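PDB 6R5T: periplasmic beta-glucosidase, which probably hydrolyses terminal, non-reducing beta-D-glucosyl residues of beta-glucosides, releasing beta-D-glucose, as a periplasmic member of glycoside hydrolase family 3. Local coordinates for residues A[307-310]-A[311-314]; A[14-17]-A[18-21]. The protein carries 1 engineered substitution. All coordinates share one frame; numbering follows the deposited sequence.

Overall arrangement
Interaction 1 lies in the first turns of helix 307-323 and interaction 2 at the N-terminal cap of helix 16-22; the two helices lie against each other, with the contact centres 10 Å apart. Of the two, helix 16-22 comes earlier in the chain, and helix 307-323 follows nearly 300 residues later, so their meeting joins the beginning of the family 3 N-terminal region to its end. Polar bonds tie the two: Lys19 NZ makes a salt bridge of 2.8 Å with Asp311 OD1, and Gln307 NE2 lies 2.9 Å from Asn16 OD1, a probable hydrogen bond. Beside them, Cys314 SG packs 3.8 Å from Met14 CE. Both contacts lie away from the glycan pocket and the magnesium site.

Interaction 1: A[307-310]-A[311-314]; sequences QADI and DRAC
Gln307 and Asp311, an i/i+4 pair in the first turn of helix 307-323 in the family 3 N-terminal domain, of the TIM-barrel clan, are joined twice. In the backbone, Asp311 N donates to Gln307 O at 2.9 Å; between the side chains, Gln307 NE2 donates to Asp311 OD1 at 3.0 Å with an N-H...O angle of 161°. The acceptor lies in the amide plane, whereas the amide nitrogen stands above the carboxylate plane, the two groups being turned 44° apart. Gln307 CG, anti to the backbone N (chi1 179°), lies 3.6 Å from Asp311 OD2, and a bend at chi2 turns the amide toward OD1. Asn16 OD1 on helix 16-22 is probably a second acceptor for NE2.

Further i to i+4 backbone bonds follow: Arg312 N to Ala308 O, Ala313 N to Asp309 O (longer, 3.3 Å) and Cys314 N to Ile310 O.

Asp309 and Arg312 stop short of a salt bridge, with OD1 4.1 Å from NH1. A water closes the gap, donating to Asp309 OD1 and accepting from Arg312 NH1 in the guanidinium plane, each at 2.8 Å. Asp309 O lies over the rim of one guanidinium face. Asp284 pairs with Arg312 NH2, and Asp309 OD2 accepts from Asp306 N.

Lys19 gives Asp311 OD1 a second, charged partner. Ile310 packs between helix 16-22, through Lys19 and Ile20, and Leu296 of helix 291-301, while Cys314 reaches Met11 of helix 2-12.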
loop_
_atom_site.group_PDB
_atom_site.type_symbol
_atom_site.label_atom_id
_atom_site.label_comp_id
_atom_site.label_asym_id
_atom_site.label_seq_id
_atom_site.Cartn_x
_atom_site.Cartn_y
_atom_site.Cartn_z
ATOM N N GLN A 307 -29.452 23.118 -20.080
ATOM C CA GLN A 307 -29.089 24.541 -19.909
ATOM C C GLN A 307 -28.678 24.807 -18.449
ATOM O O GLN A 307 -27.720 25.587 -18.217
ATOM C CB GLN A 307 -30.246 25.439 -20.347
ATOM C CG GLN A 307 -29.981 26.922 -20.176
ATOM C CD GLN A 307 -28.931 27.398 -21.153
ATOM O OE1 GLN A 307 -29.025 27.098 -22.349
ATOM N NE2 GLN A 307 -27.912 28.107 -20.668
ATOM N N ALA A 308 -29.368 24.215 -17.480
ATOM C CA ALA A 308 -29.066 24.361 -16.037
ATOM C C ALA A 308 -27.601 23.957 -15.726
ATOM O O ALA A 308 -27.021 24.557 -14.802
ATOM C CB ALA A 308 -30.028 23.546 -15.224
ATOM N N ASP A 309 -26.997 23.043 -16.468
ATOM C CA ASP A 309 -25.569 22.632 -16.256
ATOM C C ASP A 309 -24.656 23.827 -16.592
ATOM O O ASP A 309 -23.754 24.212 -15.793
ATOM C CB ASP A 309 -25.213 21.420 -17.116
ATOM C CG ASP A 309 -25.953 20.151 -16.739
ATOM O OD1 ASP A 309 -26.050 19.914 -15.514
ATOM O OD2 ASP A 309 -26.427 19.411 -17.672
ATOM N N ILE A 310 -24.894 24.496 -17.730
ATOM C CA ILE A 310 -24.114 25.704 -18.127
ATOM C C ILE A 310 -24.398 26.817 -17.119
ATOM O O ILE A 310 -23.472 27.520 -16.697
ATOM C CB ILE A 310 -24.508 26.145 -19.548
ATOM C CG1 ILE A 310 -24.276 25.035 -20.572
ATOM C CG2 ILE A 310 -23.825 27.443 -19.927
ATOM C CD1 ILE A 310 -22.834 24.814 -20.876
ATOM N N ASP A 311 -25.670 27.001 -16.780
ATOM C CA ASP A 311 -26.040 28.125 -15.898
ATOM C C ASP A 311 -25.388 27.968 -14.521
ATOM O O ASP A 311 -24.997 28.999 -13.936
ATOM C CB ASP A 311 -27.550 28.274 -15.783
ATOM C CG ASP A 311 -28.202 28.827 -17.048
ATOM O OD1 ASP A 311 -27.468 29.307 -17.932
ATOM O OD2 ASP A 311 -29.465 28.759 -17.117
ATOM N N ARG A 312 -25.328 26.742 -13.997
ATOM C CA ARG A 312 -24.777 26.482 -12.639
ATOM C C ARG A 312 -23.313 26.893 -12.665
ATOM O O ARG A 312 -22.882 27.629 -11.769
ATOM C CB ARG A 312 -24.890 24.993 -12.317
ATOM C CG ARG A 312 -24.299 24.605 -10.969
ATOM C CD ARG A 312 -23.909 23.128 -10.997
ATOM N NE ARG A 312 -22.561 23.016 -11.602
ATOM C CZ ARG A 312 -22.222 22.169 -12.570
ATOM N NH1 ARG A 312 -23.135 21.334 -13.078
ATOM N NH2 ARG A 312 -20.970 22.158 -13.013
ATOM N N ALA A 313 -22.608 26.445 -13.695
ATOM C CA ALA A 313 -21.152 26.603 -13.846
ATOM C C ALA A 313 -20.836 28.086 -13.973
ATOM O O ALA A 313 -19.972 28.636 -13.273
ATOM C CB ALA A 313 -20.663 25.786 -14.993
ATOM N N CYS A 314 -21.578 28.787 -14.851
ATOM C CA CYS A 314 -21.371 30.226 -15.069
ATOM C C CYS A 314 -21.688 31.035 -13.806
ATOM O O CYS A 314 -20.900 31.903 -13.433
ATOM C CB CYS A 314 -22.257 30.653 -16.230
ATOM S SG CYS A 314 -22.013 32.401 -16.623
HETATM O O HOH W 1 -25.961 21.168 -13.026
#

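Interaction 2: A[14-17]-A[18-21]; sequences MSNA and EKIG
A capping box formed by Ser15 and Glu18 opens helix 16-22, with Ser15 as the N-cap. Each residue's side chain accepts from the other's backbone: Glu18 N donates to Ser15 OG at 3.1 Å, and Ser15 N to Glu18 OE2 at 2.9 Å with an N-H...O angle of 165°. That second bond meets OE2 on the anti side, 21° out of the carboxylate plane. The serine torsion (chi1 62°) sets OG between its own backbone N and carbonyl carbon, facing the first turn, where it can receive the amide. Glu18 starts beside its own N and then runs out extended, carrying its carboxylate back to the backbone N of Ser15, the residue just before the helix; OE1 meanwhile pairs with Arg69. Reciprocal capping thus satisfies two amides at the helix start.

Behind the box, Lys19 N, Ile20 N and Gly21 N donate to the carbonyls of Ser15, Asn16 and Ala17 in turn.

Lys19 runs past Met14 and Asn16. Its CG rests 3.9 Å from Met14 CB, and its CD passes 3.8 Å from Asn16 OD1, the side chains of Lys19 and Asn16 crossing at a slant. Its ammonium is linked to this end of the helix through water: one molecule accepts from Lys19 NZ at 2.6 Å and lies 2.8 Å from Asn16 OD1. Met14 CE lies 3.6 Å from Glu18 O.

Across the neighbouring helices, Lys19 NZ bridges to Asp311 and Asn16 OD1 probably accepts from Gln307, both on helix 307-323, while Ile20 packs against Ser293, Leu296 and Pro297 of helix 291-301.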
loop_
_atom_site.group_PDB
_atom_site.type_symbol
_atom_site.label_atom_id
_atom_site.label_comp_id
_atom_site.label_asym_id
_atom_site.label_seq_id
_atom_site.Cartn_x
_atom_site.Cartn_y
_atom_site.Cartn_z
ATOM N N MET A 14 -26.627 37.331 -21.012
ATOM C CA MET A 14 -25.514 36.579 -21.626
ATOM C C MET A 14 -26.030 35.526 -22.592
ATOM O O MET A 14 -26.944 34.778 -22.274
ATOM C CB MET A 14 -24.655 35.918 -20.535
ATOM C CG MET A 14 -23.951 36.947 -19.723
ATOM S SD MET A 14 -23.176 36.206 -18.227
ATOM C CE MET A 14 -21.777 35.396 -19.015
ATOM N N SER A 15 -25.382 35.457 -23.748
ATOM C CA SER A 15 -25.544 34.346 -24.698
ATOM C C SER A 15 -24.926 33.101 -24.072
ATOM O O SER A 15 -24.034 33.249 -23.178
ATOM C CB SER A 15 -24.897 34.593 -26.035
ATOM O OG SER A 15 -23.509 34.763 -25.910
ATOM N N ASN A 16 -25.260 31.956 -24.614
ATOM C CA ASN A 16 -24.540 30.732 -24.173
ATOM C C ASN A 16 -23.061 30.829 -24.501
ATOM O O ASN A 16 -22.228 30.360 -23.681
ATOM C CB ASN A 16 -25.164 29.461 -24.721
ATOM C CG ASN A 16 -26.263 28.946 -23.816
ATOM O OD1 ASN A 16 -26.571 29.513 -22.765
ATOM N ND2 ASN A 16 -26.868 27.857 -24.239
ATOM N N ALA A 17 -22.673 31.452 -25.613
ATOM C CA ALA A 17 -21.247 31.631 -25.923
ATOM C C ALA A 17 -20.558 32.375 -24.778
ATOM O O ALA A 17 -19.387 32.031 -24.376
ATOM C CB ALA A 17 -21.128 32.336 -27.248
ATOM N N GLU A 18 -21.199 33.447 -24.300
ATOM C CA GLU A 18 -20.638 34.280 -23.219
ATOM C C GLU A 18 -20.592 33.476 -21.908
ATOM O O GLU A 18 -19.591 33.587 -21.169
ATOM C CB GLU A 18 -21.451 35.573 -23.073
ATOM C CG GLU A 18 -21.140 36.553 -24.202
ATOM C CD GLU A 18 -22.149 37.687 -24.401
ATOM O OE1 GLU A 18 -21.689 38.716 -24.921
ATOM O OE2 GLU A 18 -23.338 37.570 -23.985
ATOM N N LYS A 19 -21.642 32.745 -21.595
ATOM C CA LYS A 19 -21.657 31.898 -20.371
ATOM C C LYS A 19 -20.542 30.849 -20.456
ATOM O O LYS A 19 -19.782 30.643 -19.441
ATOM C CB LYS A 19 -23.000 31.212 -20.237
ATOM C CG LYS A 19 -24.124 32.145 -19.839
ATOM C CD LYS A 19 -25.461 31.440 -19.734
ATOM C CE LYS A 19 -26.561 32.395 -19.360
ATOM N NZ LYS A 19 -27.873 31.720 -19.343
ATOM N N ILE A 20 -20.435 30.177 -21.593
ATOM C CA ILE A 20 -19.393 29.128 -21.740
ATOM C C ILE A 20 -18.007 29.764 -21.695
ATOM O O ILE A 20 -17.081 29.131 -21.101
ATOM C CB ILE A 20 -19.640 28.332 -23.017
ATOM C CG1 ILE A 20 -20.945 27.547 -22.873
ATOM C CG2 ILE A 20 -18.418 27.454 -23.325
ATOM C CD1 ILE A 20 -21.468 26.972 -24.173
ATOM N N GLY A 21 -17.828 30.982 -22.220
ATOM C CA GLY A 21 -16.521 31.661 -22.129
ATOM C C GLY A 21 -16.056 31.825 -20.687
ATOM O O GLY A 21 -14.865 31.772 -20.408
HETATM O O HOH W 2 -29.375 34.461 -20.664
HETATM O O HOH W 3 -28.196 31.640 -21.949
#